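Local coordinates for invasion-associated protein (PDB 4LJ1) that binds peptidoglycan through a non-catalytic NlpC/p60 domain, probably with a role in cell-wall stabilisation, at residues K104-E109 with V114-V119; G50-A55 with G68-V73. All coordinates share one frame; numbering follows the deposited sequence.

Interaction 1: K104-E109 with V114-V119; sequences KGQMLE and VQVSPV
E109 and Q115 face each other with matching first torsions: each CG sits between the backbone N and the carbonyl carbon (chi1 65° in both). Both chains then run extended, which brings the carboxylate and the amide together at 44° between planes. Q115 NE2 donates to E109 OE2 over 3.2 Å, from above the carboxylate plane. S117 OG bonds to E109 OE2 at 2.7 Å on the anti side, tilted out of the plane to the other side from NE2. S117 has two conformers; the bond is described for one of them. The other oxygen, E109 OE1, makes a salt bridge to R120.

Strands 106-110 and 114-118 form a hairpin at one edge of the four-stranded antiparallel sheet of the NlpC/p60 domain. M107 with S117 and E109 with Q115 are hydrogen-bonded pairs. E109 N to Q115 O, at 3.0 Å, is almost straight. Past the strand, V119 N still reaches G105 O at 2.9 Å.

One face, with L108 and V116, is apolar. L108 CD1 meets V114 CG1 at 3.8 Å and V116 CG2 at 4.0 Å. L108 and V114 also pack on L51 of helix 48-57. The other face is mixed: buried M107, with SD 3.9 Å from V119 CA, shares it with E109, Q115 and S117.

Q115 and R120, joined by S117 in the conformer described, probably keep the E109 carboxylate ionised and limit its rotation.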
ATOM      1  N   LYS A 104      10.421  -1.497 -11.005  1.00 12.08           N
ATOM      2  CA  LYS A 104      11.693  -2.242 -11.004  1.00 13.22           C
ATOM      3  C   LYS A 104      11.731  -3.411  -9.996  1.00 10.40           C
ATOM      4  O   LYS A 104      12.754  -3.737  -9.411  1.00 13.35           O
ATOM      5  CB  LYS A 104      12.862  -1.275 -10.780  1.00 15.93           C
ATOM      6  CG  LYS A 104      13.037  -0.248 -11.893  1.00 21.92           C
ATOM      7  CD  LYS A 104      14.198   0.700 -11.607  1.00 27.44           C
ATOM      8  CE  LYS A 104      14.697   1.403 -12.862  0.50 28.17           C
ATOM      9  NZ  LYS A 104      13.587   1.929 -13.705  0.50 31.31           N
ATOM     10  N   GLY A 105      10.578  -4.041  -9.798  1.00 10.13           N
ATOM     11  CA  GLY A 105      10.509  -5.245  -8.987  1.00 10.56           C
ATOM     12  C   GLY A 105      10.578  -5.007  -7.485  1.00 10.43           C
ATOM     13  O   GLY A 105      10.825  -5.959  -6.737  1.00 10.13           O
ATOM     14  N   GLN A 106      10.356  -3.768  -7.031  1.00  9.33           N
ATOM     15  CA  GLN A 106      10.454  -3.376  -5.633  1.00  8.96           C
ATOM     16  C   GLN A 106       9.097  -2.903  -5.128  1.00  8.28           C
ATOM     17  O   GLN A 106       8.313  -2.307  -5.865  1.00  8.51           O
ATOM     18  CB  GLN A 106      11.468  -2.239  -5.468  1.00 10.18           C
ATOM     19  CG  GLN A 106      12.856  -2.527  -6.012  1.00 12.51           C
ATOM     20  CD  GLN A 106      13.574  -3.595  -5.222  1.00 14.18           C
ATOM     21  OE1 GLN A 106      13.232  -3.883  -4.081  1.00 18.10           O
ATOM     22  NE2 GLN A 106      14.585  -4.195  -5.832  1.00 21.03           N
ATOM     23  N   MET A 107       8.850  -3.139  -3.833  1.00  7.98           N
ATOM     24  CA  MET A 107       7.648  -2.657  -3.191  1.00  7.51           C
ATOM     25  C   MET A 107       7.966  -2.038  -1.848  1.00  7.38           C
ATOM     26  O   MET A 107       8.938  -2.392  -1.208  1.00  8.12           O
ATOM     27  CB  MET A 107       6.634  -3.784  -3.016  1.00  7.57           C
ATOM     28  CG  MET A 107       7.038  -4.938  -2.124  1.00  8.42           C
ATOM     29  SD  MET A 107       5.798  -6.259  -2.162  1.00  9.10           S
ATOM     30  CE  MET A 107       6.539  -7.389  -0.966  1.00  9.49           C
ATOM     31  N   LEU A 108       7.101  -1.135  -1.400  1.00  7.16           N
ATOM     32  CA  LEU A 108       7.138  -0.568  -0.060  1.00  7.13           C
ATOM     33  C   LEU A 108       6.069  -1.305   0.759  1.00  6.49           C
ATOM     34  O   LEU A 108       4.897  -1.289   0.401  1.00  7.38           O
ATOM     35  CB  LEU A 108       6.835   0.933  -0.110  1.00  7.39           C
ATOM     36  CG  LEU A 108       6.955   1.660   1.221  1.00  8.02           C
ATOM     37  CD1 LEU A 108       8.392   1.741   1.691  1.00  9.74           C
ATOM     38  CD2 LEU A 108       6.321   3.049   1.138  1.00 10.15           C
ATOM     39  N   GLU A 109       6.512  -1.949   1.834  1.00  7.60           N
ATOM     40  CA  GLU A 109       5.662  -2.753   2.673  1.00  8.36           C
ATOM     41  C   GLU A 109       5.886  -2.434   4.138  1.00  7.85           C
ATOM     42  O   GLU A 109       6.810  -1.712   4.498  1.00  8.11           O
ATOM     43  CB  GLU A 109       5.931  -4.245   2.436  1.00 10.49           C
ATOM     44  CG  GLU A 109       7.322  -4.660   2.858  1.00 11.30           C
ATOM     45  CD  GLU A 109       7.494  -6.147   2.905  1.00 14.77           C
ATOM     46  OE1 GLU A 109       6.485  -6.881   2.833  1.00 18.41           O
ATOM     47  OE2 GLU A 109       8.623  -6.577   3.119  1.00 18.47           O
ATOM     48  N   VAL A 114       8.422  -0.232   8.288  1.00  7.50           N
ATOM     49  CA  VAL A 114       8.190   0.175   6.922  1.00  7.79           C
ATOM     50  C   VAL A 114       9.508   0.045   6.150  1.00  8.03           C
ATOM     51  O   VAL A 114      10.566   0.524   6.599  1.00  8.69           O
ATOM     52  CB  VAL A 114       7.736   1.660   6.869  1.00  7.55           C
ATOM     53  CG1 VAL A 114       7.609   2.123   5.422  1.00  8.35           C
ATOM     54  CG2 VAL A 114       6.401   1.859   7.611  1.00  8.74           C
ATOM     55  N   GLN A 115       9.480  -0.637   5.009  1.00  8.09           N
ATOM     56  CA  GLN A 115      10.712  -0.984   4.306  1.00  7.71           C
ATOM     57  C   GLN A 115      10.480  -1.275   2.847  1.00  8.15           C
ATOM     58  O   GLN A 115       9.397  -1.703   2.461  1.00  8.47           O
ATOM     59  CB  GLN A 115      11.385  -2.188   4.961  1.00  9.19           C
ATOM     60  CG  GLN A 115      10.552  -3.455   4.839  1.00 10.89           C
ATOM     61  CD  GLN A 115      10.929  -4.533   5.827  1.00 12.97           C
ATOM     62  OE1 GLN A 115      11.750  -4.329   6.718  1.00 15.53           O
ATOM     63  NE2 GLN A 115      10.343  -5.703   5.655  1.00 15.53           N
ATOM     64  N   VAL A 116      11.510  -1.052   2.028  1.00  8.72           N
ATOM     65  CA  VAL A 116      11.520  -1.452   0.637  1.00  8.43           C
ATOM     66  C   VAL A 116      12.040  -2.886   0.565  1.00  9.09           C
ATOM     67  O   VAL A 116      13.030  -3.236   1.199  1.00 10.92           O
ATOM     68  CB  VAL A 116      12.409  -0.519  -0.203  1.00  9.35           C
ATOM     69  CG1 VAL A 116      12.520  -1.015  -1.636  1.00  9.72           C
ATOM     70  CG2 VAL A 116      11.904   0.927  -0.154  1.00 11.64           C
ATOM     71  N   SER A 117      11.366  -3.716  -0.222  1.00  8.79           N
ATOM     72  CA  SER A 117      11.713  -5.139  -0.385  0.50 10.09           C
ATOM     73  C   SER A 117      11.415  -5.563  -1.811  1.00  8.25           C
ATOM     74  O   SER A 117      10.505  -5.035  -2.417  1.00  8.39           O
ATOM     75  CB  SER A 117      10.822  -6.021   0.480  0.50 12.22           C
ATOM     76  OG  SER A 117      10.772  -5.642   1.829  0.50 14.42           O
ATOM     77  N   PRO A 118      12.105  -6.572  -2.349  1.00  9.17           N
ATOM     78  CA  PRO A 118      11.691  -7.093  -3.651  1.00  9.65           C
ATOM     79  C   PRO A 118      10.270  -7.648  -3.576  1.00 10.20           C
ATOM     80  O   PRO A 118       9.873  -8.214  -2.562  1.00  9.53           O
ATOM     81  CB  PRO A 118      12.711  -8.210  -3.907  1.00 12.01           C
ATOM     82  CG  PRO A 118      13.913  -7.808  -3.135  1.00 13.08           C
ATOM     83  CD  PRO A 118      13.395  -7.123  -1.916  1.00 10.48           C
ATOM     84  N   VAL A 119       9.510  -7.483  -4.651  1.00  9.54           N
ATOM     85  CA  VAL A 119       8.183  -8.059  -4.714  1.00  8.99           C
ATOM     86  C   VAL A 119       8.262  -9.580  -4.537  1.00 10.00           C
ATOM     87  O   VAL A 119       9.167 -10.233  -5.108  1.00 10.85           O
ATOM     88  CB  VAL A 119       7.508  -7.734  -6.051  1.00  9.38           C
ATOM     89  CG1 VAL A 119       6.175  -8.459  -6.186  1.00 11.39           C
ATOM     90  CG2 VAL A 119       7.351  -6.231  -6.223  1.00  9.27           C
TER

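Interaction 2: G50-A55 with G68-V73; sequences GLIQYA and GQMYKV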
ATOM      1  N   GLY A  50      -2.618   1.395   6.913  1.00  6.93           N
ATOM      2  CA  GLY A  50      -2.354   2.733   7.384  1.00  6.75           C
ATOM      3  C   GLY A  50      -1.294   3.411   6.532  1.00  6.08           C
ATOM      4  O   GLY A  50      -1.408   4.597   6.212  1.00  6.44           O
ATOM      5  N   LEU A  51      -0.241   2.675   6.175  1.00  5.84           N
ATOM      6  CA  LEU A  51       0.826   3.247   5.359  1.00  6.04           C
ATOM      7  C   LEU A  51       0.283   3.646   3.987  1.00  5.84           C
ATOM      8  O   LEU A  51       0.606   4.730   3.477  1.00  6.50           O
ATOM      9  CB  LEU A  51       1.968   2.248   5.205  1.00  6.32           C
ATOM     10  CG  LEU A  51       3.103   2.700   4.285  1.00  6.81           C
ATOM     11  CD1 LEU A  51       3.858   3.917   4.860  1.00  8.48           C
ATOM     12  CD2 LEU A  51       4.075   1.544   4.048  1.00  8.80           C
ATOM     13  N   ILE A  52      -0.487   2.765   3.368  1.00  6.24           N
ATOM     14  CA  ILE A  52      -1.048   3.054   2.040  1.00  7.07           C
ATOM     15  C   ILE A  52      -1.988   4.248   2.093  1.00  7.25           C
ATOM     16  O   ILE A  52      -1.960   5.108   1.213  1.00  7.28           O
ATOM     17  CB  ILE A  52      -1.762   1.797   1.458  1.00  9.01           C
ATOM     18  CG1 ILE A  52      -0.801   0.682   1.152  1.00 12.30           C
ATOM     19  CG2 ILE A  52      -2.599   2.134   0.254  1.00  9.97           C
ATOM     20  CD1 ILE A  52       0.393   1.088   0.383  1.00 13.43           C
ATOM     21  N   GLN A  53      -2.812   4.325   3.130  1.00  7.33           N
ATOM     22  CA  GLN A  53      -3.685   5.513   3.289  1.00  8.08           C
ATOM     23  C   GLN A  53      -2.867   6.792   3.404  1.00  7.71           C
ATOM     24  O   GLN A  53      -3.187   7.790   2.772  1.00  8.60           O
ATOM     25  CB  GLN A  53      -4.584   5.393   4.514  1.00  9.01           C
ATOM     26  CG  GLN A  53      -5.727   4.407   4.403  1.00  9.30           C
ATOM     27  CD  GLN A  53      -6.646   4.474   5.608  1.00 11.08           C
ATOM     28  OE1 GLN A  53      -6.205   4.783   6.716  1.00 12.78           O
ATOM     29  NE2 GLN A  53      -7.943   4.224   5.405  1.00 12.68           N
ATOM     30  N   TYR A  54      -1.813   6.747   4.207  1.00  7.41           N
ATOM     31  CA  TYR A  54      -0.965   7.924   4.361  1.00  7.35           C
ATOM     32  C   TYR A  54      -0.375   8.345   3.017  1.00  7.37           C
ATOM     33  O   TYR A  54      -0.406   9.516   2.625  1.00  8.76           O
ATOM     34  CB  TYR A  54       0.166   7.641   5.367  1.00  8.42           C
ATOM     35  CG  TYR A  54       1.114   8.813   5.514  1.00  8.02           C
ATOM     36  CD1 TYR A  54       0.693   9.989   6.119  1.00  8.44           C
ATOM     37  CD2 TYR A  54       2.405   8.781   4.957  1.00  9.23           C
ATOM     38  CE1 TYR A  54       1.535  11.085   6.205  1.00  9.94           C
ATOM     39  CE2 TYR A  54       3.252   9.883   5.024  1.00 11.33           C
ATOM     40  CZ  TYR A  54       2.810  11.027   5.665  1.00 10.56           C
ATOM     41  OH  TYR A  54       3.629  12.138   5.745  1.00 14.91           O
ATOM     42  N   ALA A  55       0.186   7.386   2.290  1.00  7.02           N
ATOM     43  CA  ALA A  55       0.838   7.697   1.028  1.00  7.94           C
ATOM     44  C   ALA A  55      -0.159   8.321   0.054  1.00  7.79           C
ATOM     45  O   ALA A  55       0.105   9.395  -0.523  1.00  8.54           O
ATOM     46  CB  ALA A  55       1.511   6.454   0.430  1.00  8.10           C
ATOM     47  N   GLY A  68      -8.878  -5.788   1.689  1.00 10.98           N
ATOM     48  CA  GLY A  68      -9.888  -6.438   0.865  1.00 11.51           C
ATOM     49  C   GLY A  68     -10.827  -5.444   0.212  1.00 10.58           C
ATOM     50  O   GLY A  68     -11.259  -5.640  -0.920  1.00 11.38           O
ATOM     51  N   GLN A  69     -11.137  -4.361   0.911  1.00 11.32           N
ATOM     52  CA  GLN A  69     -12.034  -3.363   0.329  1.00 12.32           C
ATOM     53  C   GLN A  69     -11.297  -2.533  -0.739  1.00 11.88           C
ATOM     54  O   GLN A  69     -11.856  -2.231  -1.797  1.00 13.27           O
ATOM     55  CB  GLN A  69     -12.643  -2.469   1.398  1.00 13.07           C
ATOM     56  CG  GLN A  69     -13.719  -1.536   0.842  1.00 14.23           C
ATOM     57  CD  GLN A  69     -14.981  -2.211   0.315  1.00 17.61           C
ATOM     58  OE1 GLN A  69     -15.283  -3.367   0.632  1.00 19.64           O
ATOM     59  NE2 GLN A  69     -15.737  -1.469  -0.501  1.00 17.48           N
ATOM     60  N   MET A  70     -10.052  -2.167  -0.474  1.00 10.35           N
ATOM     61  CA  MET A  70      -9.235  -1.523  -1.491  1.00 10.81           C
ATOM     62  C   MET A  70      -9.183  -2.360  -2.773  1.00 10.94           C
ATOM     63  O   MET A  70      -9.323  -1.847  -3.885  1.00 12.90           O
ATOM     64  CB  MET A  70      -7.795  -1.351  -1.009  1.00 10.70           C
ATOM     65  CG  MET A  70      -7.570  -0.376   0.154  1.00 11.47           C
ATOM     66  SD  MET A  70      -5.799  -0.380   0.568  1.00 12.47           S
ATOM     67  CE  MET A  70      -5.789   0.635   2.038  1.00 13.78           C
ATOM     68  N   TYR A  71      -8.990  -3.655  -2.618  1.00  9.79           N
ATOM     69  CA  TYR A  71      -8.928  -4.559  -3.770  1.00  9.50           C
ATOM     70  C   TYR A  71     -10.266  -4.656  -4.534  1.00 10.74           C
ATOM     71  O   TYR A  71     -10.309  -4.567  -5.759  1.00 11.36           O
ATOM     72  CB  TYR A  71      -8.509  -5.966  -3.337  1.00  9.36           C
ATOM     73  CG  TYR A  71      -8.290  -6.910  -4.488  1.00  8.60           C
ATOM     74  CD1 TYR A  71      -7.127  -6.836  -5.235  1.00  8.61           C
ATOM     75  CD2 TYR A  71      -9.251  -7.871  -4.846  1.00 10.01           C
ATOM     76  CE1 TYR A  71      -6.887  -7.704  -6.280  1.00  9.93           C
ATOM     77  CE2 TYR A  71      -9.017  -8.736  -5.899  1.00 11.19           C
ATOM     78  CZ  TYR A  71      -7.829  -8.638  -6.614  1.00 10.90           C
ATOM     79  OH  TYR A  71      -7.563  -9.480  -7.659  1.00 15.04           O
ATOM     80  N   LYS A  72     -11.344  -4.901  -3.793  1.00 11.47           N
ATOM     81  CA  LYS A  72     -12.681  -5.059  -4.367  1.00 12.49           C
ATOM     82  C   LYS A  72     -13.016  -3.931  -5.308  1.00 12.70           C
ATOM     83  O   LYS A  72     -13.526  -4.159  -6.421  1.00 14.85           O
ATOM     84  CB  LYS A  72     -13.731  -5.144  -3.257  1.00 13.34           C
ATOM     85  CG  LYS A  72     -15.151  -5.373  -3.756  1.00 15.17           C
ATOM     86  CD  LYS A  72     -16.110  -5.493  -2.576  1.00 18.40           C
ATOM     87  CE  LYS A  72     -17.546  -5.753  -3.000  1.00 20.46           C
ATOM     88  NZ  LYS A  72     -18.489  -5.672  -1.848  1.00 27.23           N
ATOM     89  N   VAL A  73     -12.765  -2.704  -4.864  1.00 12.47           N
ATOM     90  CA  VAL A  73     -13.232  -1.528  -5.619  1.00 12.40           C
ATOM     91  C   VAL A  73     -12.243  -1.025  -6.670  1.00 12.44           C
ATOM     92  O   VAL A  73     -12.625  -0.240  -7.550  1.00 14.10           O
ATOM     93  CB  VAL A  73     -13.626  -0.363  -4.676  1.00 13.30           C
ATOM     94  CG1 VAL A  73     -14.717  -0.781  -3.676  1.00 15.42           C
ATOM     95  CG2 VAL A  73     -12.408   0.233  -3.988  1.00 14.91           C
TER
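Q53 brings the one flat group to this contact, and M70 does not stack on its amide. M70 CE lies off the amide plane, near the aliphatic stem, 4.5 Å from Q53 CG. The two polar ends of the amide are taken elsewhere: Q53 OE1 accepts from R65 NH1, and Q53 NE2 donates to L63 O. These bonds would fix the rotation of the amide and tie helix 48-57 to the loop that follows it.

The main touch is apolar. M70 stretches out from helix 67-73 with CG beside its backbone N (chi1 -67°) and the chain extended beyond. That shape spans much of the 10.0 Å between the CA atoms of I52 and M70. Its tip crosses the I52 side chain at a slant. M70 CE is 4.0 Å from I52 CG2, and M70 SD is 4.1 Å from the same methyl. I52 CG2 points that way because it stands anti to the backbone N, while CG1 stands on another side, anti to the carbonyl carbon. Little surface is buried, 99 Å² in all, since one long side chain does the bridging. Both I52 and M70 are buried.

Helix 48-57 probably corresponds to the helix whose N-terminal end carries the nucleophilic cysteine in catalytic NlpC/p60 relatives; this domain is non-catalytic. I52 rests on L87 of strand 87-90 and on V98 and L100 of strand 97-103. M70 packs on F89, whose ring also meets Y71 edge-to-face. Helix 67-73 therefore reaches both helix 48-57 and strand 87-90, one of the two outermost strands of the sheet.

How the interactions relate
Interaction 2 is a buried contact about 6 Å from the chain centre, measured from its own centre. Interaction 1 lies farther out and is only partly buried. Their centres are about 16 Å apart. L51, from the helix of interaction 2, joins them: its CD2 is 3.8 Å from V114 CG1 and also packs on L108 CD2. The helix 48-57 thus lies under the hairpin through L51, while I52 turns to the strands beyond and to M70. Chemistry follows place. The hairpin is built on backbone hydrogen bonds, with a polar group on the face that also carries buried M107. The helix pair meets through apolar packing around the M70 thioether; Q53, the polar side chain that takes part, bonds to R65 and L63 outside it.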